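Local atomic coordinates of toll-like receptor 13 (Mus musculus, PDB entry 4Z0C), a protein that recognises and binds bacterial 23S ribosomal RNA and signals through MYD88 and TRAF6 to activate NF-kappa-B and trigger the inflammatory response. Residues A[171-176]-A[191-196]; A[387-392]-A[409-414]; A[413-418]-A[434-439]; A[639-644]-A[666-671]; A[660-665]-A[691-696]. All blocks are in the same frame, centred on the assembly; numbering follows the deposited sequence.

Contacts 1 to 3 lie in the extracellular leucine-rich-repeat solenoid; contacts 4 and 5 lead into its C-terminal cap. Following the chain from the N terminus, contact 1 closes a loop between repeats 6 and 7 and stands alone, its centre about 53 Å from that of contact 2. Contact 2 joins repeats 15 and 16; contact 3 begins on Val413 and Thr414, where contact 2 ends, and carries the stacking on to repeat 17. Both pack on the second subunit. Contacts 4 and 5 cross, since 660-665 lies between the two segments of contact 4, and 666-671 between those of contact 5; together they tie the loops around strand 655-657 to the cap and its helix 670-678.

Contact 1. Residues A[171-176]-A[191-196]; sequences LDHSPR and LRELNF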
# COMPACT_ATOMS: atom_id res chain seq x y z
N LEU A 171 13.22 37.64 36.43
CA LEU A 171 11.91 37.96 36.98
C LEU A 171 11.86 39.43 37.41
O LEU A 171 12.86 40.14 37.33
CB LEU A 171 11.54 37.04 38.15
CG LEU A 171 11.05 35.62 37.87
CD1 LEU A 171 10.97 35.34 36.37
CD2 LEU A 171 11.90 34.59 38.58
N ASP A 172 10.68 39.88 37.84
CA ASP A 172 10.47 41.27 38.25
C ASP A 172 10.57 41.47 39.77
O ASP A 172 10.20 40.57 40.54
CB ASP A 172 9.12 41.77 37.71
CG ASP A 172 8.70 43.09 38.33
OD1 ASP A 172 8.03 43.06 39.38
OD2 ASP A 172 9.03 44.15 37.76
N HIS A 173 11.04 42.63 40.21
CA HIS A 173 11.25 42.87 41.65
C HIS A 173 10.60 44.10 42.27
O HIS A 173 11.15 44.71 43.18
CB HIS A 173 12.73 42.77 42.00
CG HIS A 173 13.30 41.42 41.72
ND1 HIS A 173 13.13 40.35 42.58
CD2 HIS A 173 13.99 40.94 40.66
CE1 HIS A 173 13.71 39.28 42.07
NE2 HIS A 173 14.25 39.62 40.90
N SER A 174 9.42 44.47 41.76
CA SER A 174 8.55 45.41 42.45
C SER A 174 7.35 44.61 42.92
O SER A 174 6.83 43.79 42.18
CB SER A 174 8.12 46.55 41.53
OG SER A 174 9.13 46.86 40.60
N PRO A 175 6.94 44.81 44.18
CA PRO A 175 5.88 43.98 44.76
C PRO A 175 4.58 43.98 43.96
O PRO A 175 4.03 45.04 43.65
CB PRO A 175 5.66 44.59 46.15
CG PRO A 175 6.96 45.25 46.47
CD PRO A 175 7.55 45.72 45.18
N ARG A 176 4.12 42.79 43.60
CA ARG A 176 2.82 42.64 42.94
C ARG A 176 2.13 41.31 43.26
O ARG A 176 2.70 40.43 43.90
CB ARG A 176 2.92 42.89 41.43
CG ARG A 176 4.29 42.74 40.81
CD ARG A 176 4.21 43.10 39.34
NE ARG A 176 5.32 43.92 38.85
CZ ARG A 176 5.17 44.97 38.05
NH1 ARG A 176 3.96 45.34 37.67
NH2 ARG A 176 6.22 45.66 37.63
N LEU A 191 15.92 31.83 31.81
CA LEU A 191 15.93 32.29 33.19
C LEU A 191 17.26 32.09 33.90
O LEU A 191 17.81 30.99 33.87
CB LEU A 191 14.86 31.56 34.00
CG LEU A 191 13.42 31.96 33.75
CD1 LEU A 191 12.49 31.06 34.55
CD2 LEU A 191 13.24 33.42 34.12
N ARG A 192 17.73 33.14 34.57
CA ARG A 192 18.94 33.06 35.39
C ARG A 192 18.55 32.95 36.85
O ARG A 192 19.38 32.66 37.69
CB ARG A 192 19.81 34.30 35.20
CG ARG A 192 20.35 34.50 33.79
CD ARG A 192 21.77 33.98 33.63
NE ARG A 192 22.24 34.16 32.26
CZ ARG A 192 22.80 35.27 31.79
NH1 ARG A 192 23.19 35.34 30.53
NH2 ARG A 192 22.95 36.32 32.59
N GLU A 193 17.27 33.17 37.14
CA GLU A 193 16.82 33.18 38.53
C GLU A 193 15.43 32.56 38.69
O GLU A 193 14.63 32.56 37.76
CB GLU A 193 16.78 34.62 39.07
CG GLU A 193 15.42 35.29 38.86
CD GLU A 193 15.46 36.81 38.96
OE1 GLU A 193 16.03 37.46 38.05
OE2 GLU A 193 14.89 37.36 39.93
N LEU A 194 15.15 32.06 39.88
CA LEU A 194 13.82 31.59 40.23
C LEU A 194 13.37 32.23 41.55
O LEU A 194 12.79 31.58 42.41
CB LEU A 194 13.78 30.05 40.34
CG LEU A 194 13.64 29.30 39.01
CD1 LEU A 194 13.73 27.80 39.21
CD2 LEU A 194 12.33 29.66 38.34
N ASN A 195 13.65 33.52 41.68
CA ASN A 195 13.33 34.27 42.90
C ASN A 195 11.97 34.97 42.78
O ASN A 195 11.85 36.02 42.15
CB ASN A 195 14.45 35.30 43.16
CG ASN A 195 14.21 36.14 44.41
OD1 ASN A 195 13.24 35.92 45.15
ND2 ASN A 195 15.08 37.12 44.63
N PHE A 196 10.94 34.40 43.41
CA PHE A 196 9.60 34.98 43.30
C PHE A 196 9.15 35.86 44.48
O PHE A 196 7.96 35.99 44.72
CB PHE A 196 8.55 33.88 43.06
CG PHE A 196 8.54 33.32 41.66
CD1 PHE A 196 9.46 32.36 41.28
CD2 PHE A 196 7.60 33.73 40.74
CE1 PHE A 196 9.45 31.83 39.99
CE2 PHE A 196 7.59 33.21 39.45
CZ PHE A 196 8.52 32.26 39.08
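Leu171 drives its side chain into the curve of 191-196, with its two methyls going separate ways. Leu171 CD1 meets CD2 of Leu191 at 3.7 Å, the two side chains crossing at about a right angle. Leu171 CD2 sits over one face of the Phe196 ring, 4.2 Å from its centroid and 21° off the ring normal, a CH-pi contact displaced toward the rim; the same methyl packs 3.6 Å from CG of Glu193. Segments 171-176 and 191-196 belong to successive leucine-rich repeats, 6 and 7, and this is the apolar stacking that joins neighbouring coils of such a solenoid, with Phe145 of helix 145-152 adding to the cover of Leu171. A polar grip runs beside it. Glu193 stretches its extended chain toward His173, and its OE2 accepts a hydrogen bond from His173 NE2 through the syn lone pair at 2.5 Å. Ring and carboxylate are nearly coplanar, 17° apart, and OE2 lies at the ring edge near its plane. The other oxygen, Glu193 OE1, accepts a weak bond from the backbone N of Leu171 at 3.2 Å, so one carboxylate holds two points of the opposite segment. Nearby the amide of Asn195, whose OD1 is hydrogen-bonded to Ser197 OG, brings ND2 within 3.6 Å of His173 CE1. Within 171-176, Asp172 OD1 closes an Asx turn with Ser174 N and takes Arg176 NE from the opposite face.

Contact 2. Residues A[387-392]-A[409-414]; sequences PITELN and ACWIVT
Segments 387-392 and 409-414 run side by side in the same direction, 22° apart over their touching parts; their nearest pair of CA atoms is Thr389 and Ile412, 4.1 Å apart. They are neighbouring pieces of leucine-rich repeats 15 and 16, stacked as successive coils of the solenoid. Val413 N donates to Thr389 O at 2.9 Å, while Trp411 N makes a weaker bond to Ile388 O. Ile412 N turns instead to Asn434 OD1 of the next repeat.

On the side facing the second subunit, Trp411 holds CG opposite its carbonyl carbon (chi1 -64°), with the indole against Pro387: CB of the proline is 3.7 Å from the centroid of the six-membered ring and 10° off its normal, a CH-pi contact over the face. Thr389 CG2 comes to the ring's edge, and Val413 of the second subunit packs on both Thr389 and Trp411, so this patch belongs to the dimer contact. Inward, Ile388 and Ile412 point the same way, with CG2 of the former 4.1 Å from CG1 of the latter, and Ile388 CD1 rests near Cys410 SG. Farther along, a water accepts from Leu391 N at 2.7 Å and donates to Thr414 O at 2.8 Å.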
# COMPACT_ATOMS: atom_id res chain seq x y z
N PRO A 387 11.76 -5.29 20.25
CA PRO A 387 12.11 -6.25 19.20
C PRO A 387 11.73 -7.67 19.60
O PRO A 387 12.58 -8.55 19.63
CB PRO A 387 13.63 -6.12 19.10
CG PRO A 387 14.06 -5.68 20.49
CD PRO A 387 12.95 -4.79 20.97
N ILE A 388 10.45 -7.88 19.91
CA ILE A 388 9.89 -9.16 20.31
C ILE A 388 9.31 -9.86 19.08
O ILE A 388 8.43 -9.31 18.40
CB ILE A 388 8.71 -8.91 21.28
CG1 ILE A 388 9.21 -8.31 22.60
CG2 ILE A 388 7.94 -10.18 21.54
CD1 ILE A 388 8.09 -7.65 23.44
N THR A 389 9.78 -11.06 18.77
CA THR A 389 9.22 -11.79 17.64
C THR A 389 8.18 -12.80 18.10
O THR A 389 7.33 -13.22 17.32
CB THR A 389 10.29 -12.53 16.83
OG1 THR A 389 10.91 -13.53 17.65
CG2 THR A 389 11.34 -11.55 16.31
N GLU A 390 8.23 -13.15 19.38
CA GLU A 390 7.37 -14.20 19.92
C GLU A 390 7.01 -13.94 21.38
O GLU A 390 7.81 -13.42 22.15
CB GLU A 390 8.08 -15.55 19.79
CG GLU A 390 7.48 -16.47 18.73
CD GLU A 390 8.26 -17.75 18.53
OE1 GLU A 390 7.69 -18.83 18.78
OE2 GLU A 390 9.44 -17.68 18.12
N LEU A 391 5.79 -14.31 21.76
CA LEU A 391 5.36 -14.18 23.15
C LEU A 391 5.69 -15.38 24.02
O LEU A 391 5.20 -16.48 23.77
CB LEU A 391 3.85 -13.95 23.18
CG LEU A 391 3.47 -12.59 22.64
CD1 LEU A 391 1.94 -12.44 22.65
CD2 LEU A 391 4.15 -11.51 23.48
N ASN A 392 6.49 -15.17 25.07
CA ASN A 392 6.65 -16.21 26.09
C ASN A 392 5.45 -16.18 27.01
O ASN A 392 5.41 -15.37 27.93
CB ASN A 392 7.92 -16.02 26.92
CG ASN A 392 8.01 -17.03 28.07
OD1 ASN A 392 7.38 -18.10 28.03
ND2 ASN A 392 8.75 -16.67 29.13
N ALA A 409 3.76 -2.28 17.13
CA ALA A 409 5.08 -2.02 16.55
C ALA A 409 6.20 -2.83 17.17
O ALA A 409 7.38 -2.47 17.07
CB ALA A 409 5.40 -0.53 16.56
N CYS A 410 5.85 -3.95 17.79
CA CYS A 410 6.85 -4.96 18.08
C CYS A 410 7.15 -5.71 16.76
O CYS A 410 6.76 -5.26 15.68
CB CYS A 410 6.35 -5.91 19.14
SG CYS A 410 6.18 -5.15 20.74
N TRP A 411 7.84 -6.85 16.84
CA TRP A 411 8.20 -7.59 15.63
C TRP A 411 7.48 -8.93 15.57
O TRP A 411 7.97 -9.89 14.97
CB TRP A 411 9.71 -7.82 15.56
CG TRP A 411 10.53 -6.57 15.44
CD1 TRP A 411 10.07 -5.29 15.29
CD2 TRP A 411 11.95 -6.49 15.46
NE1 TRP A 411 11.13 -4.42 15.21
CE2 TRP A 411 12.30 -5.13 15.32
CE3 TRP A 411 12.98 -7.43 15.61
CZ2 TRP A 411 13.62 -4.69 15.29
CZ3 TRP A 411 14.30 -6.99 15.59
CH2 TRP A 411 14.61 -5.63 15.43
N ILE A 412 6.32 -9.00 16.19
CA ILE A 412 5.67 -10.28 16.40
C ILE A 412 5.33 -11.02 15.11
O ILE A 412 4.68 -10.51 14.17
CB ILE A 412 4.45 -10.15 17.32
CG1 ILE A 412 4.93 -9.75 18.73
CG2 ILE A 412 3.63 -11.45 17.31
CD1 ILE A 412 3.86 -9.10 19.58
N VAL A 413 5.80 -12.26 15.09
CA VAL A 413 5.90 -13.03 13.88
C VAL A 413 4.83 -14.11 13.93
O VAL A 413 4.39 -14.61 12.90
CB VAL A 413 7.34 -13.59 13.84
CG1 VAL A 413 7.38 -15.10 14.03
CG2 VAL A 413 8.07 -13.09 12.62
N THR A 414 4.37 -14.45 15.13
CA THR A 414 3.34 -15.48 15.25
C THR A 414 2.65 -15.41 16.62
O THR A 414 3.26 -15.03 17.62
CB THR A 414 3.96 -16.89 15.01
OG1 THR A 414 2.92 -17.85 14.79
CG2 THR A 414 4.84 -17.30 16.17
O HOH W 1 3.81 -15.43 20.32

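Contact 3. Residues A[413-418]-A[434-439]; sequences VTIDRY and NNIRTL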
# COMPACT_ATOMS: atom_id res chain seq x y z
N VAL A 413 5.80 -12.26 15.09
CA VAL A 413 5.90 -13.03 13.88
C VAL A 413 4.83 -14.11 13.93
O VAL A 413 4.39 -14.61 12.90
CB VAL A 413 7.34 -13.59 13.84
CG1 VAL A 413 7.38 -15.10 14.03
CG2 VAL A 413 8.07 -13.09 12.62
N THR A 414 4.37 -14.45 15.13
CA THR A 414 3.34 -15.48 15.25
C THR A 414 2.65 -15.41 16.62
O THR A 414 3.26 -15.03 17.62
CB THR A 414 3.96 -16.89 15.01
OG1 THR A 414 2.92 -17.85 14.79
CG2 THR A 414 4.84 -17.30 16.17
N ILE A 415 1.37 -15.74 16.64
CA ILE A 415 0.61 -15.93 17.87
C ILE A 415 -0.32 -17.13 17.66
O ILE A 415 -0.59 -17.52 16.53
CB ILE A 415 -0.25 -14.67 18.21
CG1 ILE A 415 -0.97 -14.14 16.96
CG2 ILE A 415 0.59 -13.57 18.79
CD1 ILE A 415 -1.99 -13.05 17.25
N ASP A 416 -0.78 -17.73 18.75
CA ASP A 416 -1.79 -18.79 18.61
C ASP A 416 -2.74 -18.86 19.80
O ASP A 416 -2.75 -17.97 20.66
CB ASP A 416 -1.12 -20.15 18.37
CG ASP A 416 -0.12 -20.51 19.46
OD1 ASP A 416 -0.36 -20.20 20.65
OD2 ASP A 416 0.92 -21.12 19.11
N ARG A 417 -3.47 -19.96 19.88
CA ARG A 417 -4.54 -20.14 20.86
C ARG A 417 -4.01 -20.13 22.29
O ARG A 417 -4.78 -19.96 23.24
CB ARG A 417 -5.29 -21.46 20.62
CG ARG A 417 -4.46 -22.67 21.02
CD ARG A 417 -5.21 -23.98 20.94
NE ARG A 417 -4.42 -24.94 20.19
CZ ARG A 417 -4.91 -25.95 19.49
NH1 ARG A 417 -6.22 -26.15 19.43
NH2 ARG A 417 -4.09 -26.77 18.84
N TYR A 418 -2.70 -20.29 22.44
CA TYR A 418 -2.10 -20.35 23.77
C TYR A 418 -1.48 -19.03 24.18
O TYR A 418 -0.89 -18.92 25.25
CB TYR A 418 -1.02 -21.44 23.84
CG TYR A 418 -1.49 -22.83 23.45
CD1 TYR A 418 -2.49 -23.48 24.18
CD2 TYR A 418 -0.90 -23.51 22.39
CE1 TYR A 418 -2.91 -24.75 23.83
CE2 TYR A 418 -1.31 -24.77 22.04
CZ TYR A 418 -2.32 -25.39 22.76
OH TYR A 418 -2.72 -26.66 22.40
N ASN A 434 2.64 -5.16 13.74
CA ASN A 434 3.56 -6.27 13.92
C ASN A 434 3.92 -6.92 12.58
O ASN A 434 3.90 -6.24 11.55
CB ASN A 434 3.02 -7.26 14.95
CG ASN A 434 3.20 -6.75 16.40
OD1 ASN A 434 4.32 -6.72 16.92
ND2 ASN A 434 2.11 -6.36 17.04
N ASN A 435 4.28 -8.20 12.58
CA ASN A 435 4.62 -8.92 11.35
C ASN A 435 3.74 -10.15 11.20
O ASN A 435 4.21 -11.18 10.73
CB ASN A 435 6.08 -9.40 11.37
CG ASN A 435 7.09 -8.26 11.43
OD1 ASN A 435 6.92 -7.23 10.78
ND2 ASN A 435 8.15 -8.46 12.20
N ILE A 436 2.49 -10.08 11.62
CA ILE A 436 1.69 -11.30 11.67
C ILE A 436 1.12 -11.61 10.31
O ILE A 436 0.45 -10.74 9.72
CB ILE A 436 0.59 -11.22 12.73
CG1 ILE A 436 1.21 -11.00 14.10
CG2 ILE A 436 -0.21 -12.50 12.73
CD1 ILE A 436 0.26 -10.41 15.15
N ARG A 437 1.39 -12.82 9.81
CA ARG A 437 1.02 -13.24 8.44
C ARG A 437 -0.22 -14.10 8.35
O ARG A 437 -0.96 -14.02 7.36
CB ARG A 437 2.19 -13.94 7.73
CG ARG A 437 3.23 -12.96 7.26
CD ARG A 437 4.48 -13.60 6.69
NE ARG A 437 5.51 -12.57 6.58
CZ ARG A 437 6.38 -12.46 5.58
NH1 ARG A 437 6.38 -13.34 4.59
NH2 ARG A 437 7.26 -11.47 5.59
N THR A 438 -0.47 -14.92 9.37
CA THR A 438 -1.71 -15.69 9.42
C THR A 438 -2.32 -15.68 10.82
O THR A 438 -1.62 -15.50 11.82
CB THR A 438 -1.54 -17.17 8.99
OG1 THR A 438 -1.16 -17.95 10.14
CG2 THR A 438 -0.50 -17.32 7.91
N LEU A 439 -3.63 -15.86 10.88
CA LEU A 439 -4.35 -15.91 12.14
C LEU A 439 -4.87 -17.34 12.31
O LEU A 439 -5.57 -17.85 11.44
CB LEU A 439 -5.51 -14.93 12.08
CG LEU A 439 -5.90 -14.08 13.29
CD1 LEU A 439 -4.68 -13.51 14.05
CD2 LEU A 439 -6.81 -12.95 12.81
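Ile415 and Ile436 meet methyl to methyl in the interior, CD1 of one 4.1 Å from CD1 of the other, with the two side chains crossing at about a right angle. The same Ile415 CD1 also lies 4.2 Å from Leu439 CD1. With chi1 at 44°, Ile415 CG1 is wedged between its own backbone N and carbonyl carbon, and this turns CD1 inward to both partners. At the Val413 end the side chains barely meet: Val413 CG2 comes no nearer than 4.4 Å to Asn435 CB. That side faces the second subunit, whose Trp411 packs on Val413 and whose Arg437 hydrogen-bonds Asn435 OD1. Just before Asn435, Asn434 turns into the coil, donating to the carbonyls of Leu407 and Leu431. An aliphatic core stacked from repeat to repeat, beside a buried asparagine bonded to backbone, is the hallmark of the leucine-rich-repeat solenoid, here repeats 16 and 17.

Contact 4. Residues A[639-644]-A[666-671]; sequences LKVINQ and TCDNLW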
# COMPACT_ATOMS: atom_id res chain seq x y z
N LEU A 639 -19.40 17.86 -13.60
CA LEU A 639 -20.80 18.17 -13.90
C LEU A 639 -20.88 19.51 -14.60
O LEU A 639 -20.28 20.48 -14.14
CB LEU A 639 -21.62 18.17 -12.62
CG LEU A 639 -22.40 16.93 -12.18
CD1 LEU A 639 -21.97 15.66 -12.87
CD2 LEU A 639 -22.27 16.77 -10.68
N LYS A 640 -21.62 19.56 -15.71
CA LYS A 640 -21.78 20.78 -16.51
C LYS A 640 -23.13 21.46 -16.28
O LYS A 640 -23.28 22.68 -16.44
CB LYS A 640 -21.63 20.48 -18.00
CG LYS A 640 -20.21 20.17 -18.47
CD LYS A 640 -20.10 18.73 -18.99
CE LYS A 640 -21.01 18.55 -20.22
NZ LYS A 640 -21.11 17.13 -20.72
N VAL A 641 -24.12 20.66 -15.91
CA VAL A 641 -25.48 21.14 -15.78
C VAL A 641 -26.15 20.51 -14.58
O VAL A 641 -26.05 19.30 -14.38
CB VAL A 641 -26.32 20.78 -17.06
CG1 VAL A 641 -27.82 20.98 -16.82
CG2 VAL A 641 -25.85 21.58 -18.27
N ILE A 642 -26.83 21.32 -13.78
CA ILE A 642 -27.73 20.78 -12.78
C ILE A 642 -29.10 21.51 -12.81
O ILE A 642 -29.16 22.70 -13.10
CB ILE A 642 -27.05 20.77 -11.39
CG1 ILE A 642 -27.88 20.02 -10.35
CG2 ILE A 642 -26.67 22.16 -10.97
CD1 ILE A 642 -28.65 20.87 -9.47
N ASN A 643 -30.18 20.77 -12.56
CA ASN A 643 -31.53 21.29 -12.67
C ASN A 643 -32.49 20.53 -11.76
O ASN A 643 -32.08 19.61 -11.06
CB ASN A 643 -32.03 21.24 -14.13
CG ASN A 643 -32.04 19.82 -14.73
OD1 ASN A 643 -32.56 18.88 -14.14
ND2 ASN A 643 -31.42 19.68 -15.90
N GLN A 644 -33.77 20.91 -11.84
CA GLN A 644 -34.84 20.39 -10.99
C GLN A 644 -34.96 18.88 -11.02
O GLN A 644 -35.35 18.28 -10.01
CB GLN A 644 -36.20 20.95 -11.45
CG GLN A 644 -36.21 22.41 -11.82
CD GLN A 644 -36.30 22.66 -13.31
OE1 GLN A 644 -35.30 22.59 -14.02
NE2 GLN A 644 -37.50 22.97 -13.79
N THR A 666 -24.97 29.01 -19.06
CA THR A 666 -25.93 28.99 -20.14
C THR A 666 -27.29 28.83 -19.49
O THR A 666 -27.38 28.66 -18.27
CB THR A 666 -25.73 27.79 -21.11
OG1 THR A 666 -26.18 26.59 -20.47
CG2 THR A 666 -24.27 27.63 -21.51
N CYS A 667 -28.32 28.83 -20.32
CA CYS A 667 -29.70 28.72 -19.87
C CYS A 667 -30.03 27.35 -19.29
O CYS A 667 -31.04 27.20 -18.60
CB CYS A 667 -30.67 29.04 -21.03
SG CYS A 667 -30.72 30.78 -21.52
N ASP A 668 -29.20 26.35 -19.58
CA ASP A 668 -29.42 25.02 -19.01
C ASP A 668 -29.35 25.07 -17.49
O ASP A 668 -29.98 24.27 -16.80
CB ASP A 668 -28.41 24.02 -19.55
CG ASP A 668 -28.64 23.70 -21.01
OD1 ASP A 668 -28.77 24.65 -21.80
OD2 ASP A 668 -28.69 22.50 -21.36
N ASN A 669 -28.60 26.04 -16.97
CA ASN A 669 -28.43 26.19 -15.53
C ASN A 669 -29.23 27.33 -14.93
O ASN A 669 -29.02 27.68 -13.76
CB ASN A 669 -26.94 26.38 -15.19
CG ASN A 669 -26.17 25.10 -15.31
OD1 ASN A 669 -26.64 24.06 -14.86
ND2 ASN A 669 -25.00 25.16 -15.94
N LEU A 670 -30.13 27.90 -15.73
CA LEU A 670 -30.90 29.06 -15.29
C LEU A 670 -31.75 28.74 -14.06
O LEU A 670 -31.73 29.48 -13.10
CB LEU A 670 -31.77 29.64 -16.41
CG LEU A 670 -32.62 30.84 -15.97
CD1 LEU A 670 -31.70 31.95 -15.49
CD2 LEU A 670 -33.52 31.35 -17.08
N TRP A 671 -32.47 27.61 -14.06
CA TRP A 671 -33.22 27.26 -12.86
C TRP A 671 -32.32 27.12 -11.62
O TRP A 671 -32.63 27.64 -10.54
CB TRP A 671 -34.05 25.98 -13.04
CG TRP A 671 -34.69 25.61 -11.71
CD1 TRP A 671 -35.86 26.11 -11.20
CD2 TRP A 671 -34.16 24.72 -10.71
NE1 TRP A 671 -36.10 25.57 -9.95
CE2 TRP A 671 -35.07 24.72 -9.63
CE3 TRP A 671 -33.02 23.92 -10.63
CZ2 TRP A 671 -34.87 23.94 -8.49
CZ3 TRP A 671 -32.82 23.15 -9.49
CH2 TRP A 671 -33.75 23.16 -8.44
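Asn669 reaches across to the backbone of 640-642 from the last residue before helix 670-678. From CB, the torsion chi1 of -74° sets CG beside its own backbone N, 4.0 Å from Val641 CA, and the amide then forks. Asn669 OD1 accepts from Ile642 N at 3.0 Å, nearly along the C=O axis, and touches Val641 CA at 3.3 Å. Asn669 ND2 donates to Lys640 O at 3.1 Å in an almost straight bond, 176°, lying in the plane of the amide; it also donates to Gln664 O in the chain just before. Alongside, Val641 CG2 packs on Asp668 CB at 3.8 Å.

Farther along, Gln644 CG stands over the five-membered ring of Trp671, 3.3 Å from its centroid and 14° off the normal, a close CH-pi contact, and the bend at chi2 carries the amide back over the indole. Trp671 also stacks with Trp675. The segments join repeat 25 to the C-terminal cap, where Cys667 is disulfide-bonded to Cys709. With three bonds on its oxygen and nitrogen, the buried amide of Asn669 is fixed in rotation and satisfies Ile642 N and the carbonyls of Lys640 and Gln664.

Contact 5. Residues A[660-665]-A[691-696]; sequences GNKLQC and PCQQPG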
# COMPACT_ATOMS: atom_id res chain seq x y z
N GLY A 660 -16.18 22.85 -7.22
CA GLY A 660 -15.16 22.15 -7.97
C GLY A 660 -15.70 21.45 -9.21
O GLY A 660 -15.08 20.49 -9.68
N ASN A 661 -16.85 21.88 -9.71
CA ASN A 661 -17.40 21.32 -10.96
C ASN A 661 -17.18 22.21 -12.18
O ASN A 661 -16.34 23.11 -12.15
CB ASN A 661 -18.86 20.93 -10.79
CG ASN A 661 -19.02 19.61 -10.07
OD1 ASN A 661 -19.31 18.60 -10.69
ND2 ASN A 661 -18.76 19.59 -8.77
N LYS A 662 -17.94 21.97 -13.24
CA LYS A 662 -17.78 22.73 -14.48
C LYS A 662 -19.11 23.31 -14.96
O LYS A 662 -19.46 23.21 -16.13
CB LYS A 662 -17.19 21.84 -15.57
CG LYS A 662 -15.96 21.04 -15.16
CD LYS A 662 -14.84 21.21 -16.17
CE LYS A 662 -13.55 21.67 -15.51
NZ LYS A 662 -12.47 20.69 -15.76
N LEU A 663 -19.84 23.93 -14.04
CA LEU A 663 -21.18 24.42 -14.34
C LEU A 663 -21.16 25.51 -15.42
O LEU A 663 -20.48 26.53 -15.29
CB LEU A 663 -21.82 24.95 -13.05
CG LEU A 663 -22.73 23.97 -12.30
CD1 LEU A 663 -22.40 22.53 -12.62
CD2 LEU A 663 -22.68 24.22 -10.80
N GLN A 664 -21.92 25.31 -16.48
CA GLN A 664 -21.86 26.23 -17.60
C GLN A 664 -22.78 27.42 -17.41
O GLN A 664 -23.91 27.28 -16.95
CB GLN A 664 -22.18 25.51 -18.90
CG GLN A 664 -21.69 24.08 -18.93
CD GLN A 664 -21.25 23.67 -20.31
OE1 GLN A 664 -20.20 24.11 -20.79
NE2 GLN A 664 -22.06 22.85 -20.98
N CYS A 665 -22.28 28.61 -17.76
CA CYS A 665 -23.10 29.80 -17.74
C CYS A 665 -23.96 29.87 -19.01
O CYS A 665 -23.71 30.68 -19.90
CB CYS A 665 -22.24 31.06 -17.61
SG CYS A 665 -21.38 31.17 -16.02
N PRO A 691 -17.13 29.91 -11.22
CA PRO A 691 -16.74 30.67 -12.41
C PRO A 691 -17.41 30.16 -13.67
O PRO A 691 -17.83 29.01 -13.75
CB PRO A 691 -15.24 30.38 -12.49
CG PRO A 691 -15.14 28.96 -12.03
CD PRO A 691 -16.19 28.81 -10.94
N CYS A 692 -17.49 31.03 -14.67
CA CYS A 692 -18.02 30.64 -15.97
C CYS A 692 -16.95 29.84 -16.69
O CYS A 692 -15.77 30.15 -16.58
CB CYS A 692 -18.43 31.86 -16.78
SG CYS A 692 -19.96 32.62 -16.19
N GLN A 693 -17.38 28.83 -17.44
CA GLN A 693 -16.47 27.89 -18.07
C GLN A 693 -15.70 28.52 -19.23
O GLN A 693 -14.71 27.96 -19.71
CB GLN A 693 -17.22 26.64 -18.54
CG GLN A 693 -16.73 25.35 -17.91
CD GLN A 693 -16.58 25.44 -16.40
OE1 GLN A 693 -17.46 25.94 -15.70
NE2 GLN A 693 -15.47 24.93 -15.89
N GLN A 694 -16.16 29.69 -19.65
CA GLN A 694 -15.53 30.48 -20.70
C GLN A 694 -14.06 30.72 -20.39
O GLN A 694 -13.73 31.25 -19.32
CB GLN A 694 -16.24 31.83 -20.83
CG GLN A 694 -15.55 32.84 -21.73
CD GLN A 694 -15.95 32.70 -23.19
OE1 GLN A 694 -15.25 32.07 -23.98
NE2 GLN A 694 -17.08 33.30 -23.55
N PRO A 695 -13.17 30.32 -21.32
CA PRO A 695 -11.71 30.44 -21.18
C PRO A 695 -11.24 31.83 -20.76
O PRO A 695 -10.21 31.96 -20.10
CB PRO A 695 -11.21 30.12 -22.59
CG PRO A 695 -12.24 29.21 -23.15
CD PRO A 695 -13.55 29.67 -22.58
N GLY A 696 -12.00 32.86 -21.13
CA GLY A 696 -11.71 34.22 -20.74
C GLY A 696 -11.92 34.48 -19.25
O GLY A 696 -11.35 35.42 -18.69
O HOH W 2 -19.70 27.63 -12.79
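Gln693 lays one face of its carboxamide on Lys662, with CD 3.5 Å from Lys662 CA and 3.7 Å from Lys662 CB. A bend at chi2 (48°) brings the amide over the lysine, and the two side chains cross at about a right angle. The amide is probably turned over in the model, so its oxygen and nitrogen cannot be told apart with confidence. Covalent closure comes at the far end of 660-665: Cys665 SG and Cys692 SG are bonded at 2.0 Å, the disulfide twisted by -89° about its S-S bond. A water bridges Leu663 O, at 2.8 Å, and Pro691 O, tying the two backbones. This is the cysteine-rich C-terminal cap (LRRCT) of the solenoid. Segment 660-665 follows strand 655-657, the last of the repeat strands, and is hydrogen-bonded through its backbone to Leu639 and Lys640 of the preceding coil; 691-696 returns after helix 670-678, so the disulfide spans that helix and holds the chain on both sides of it.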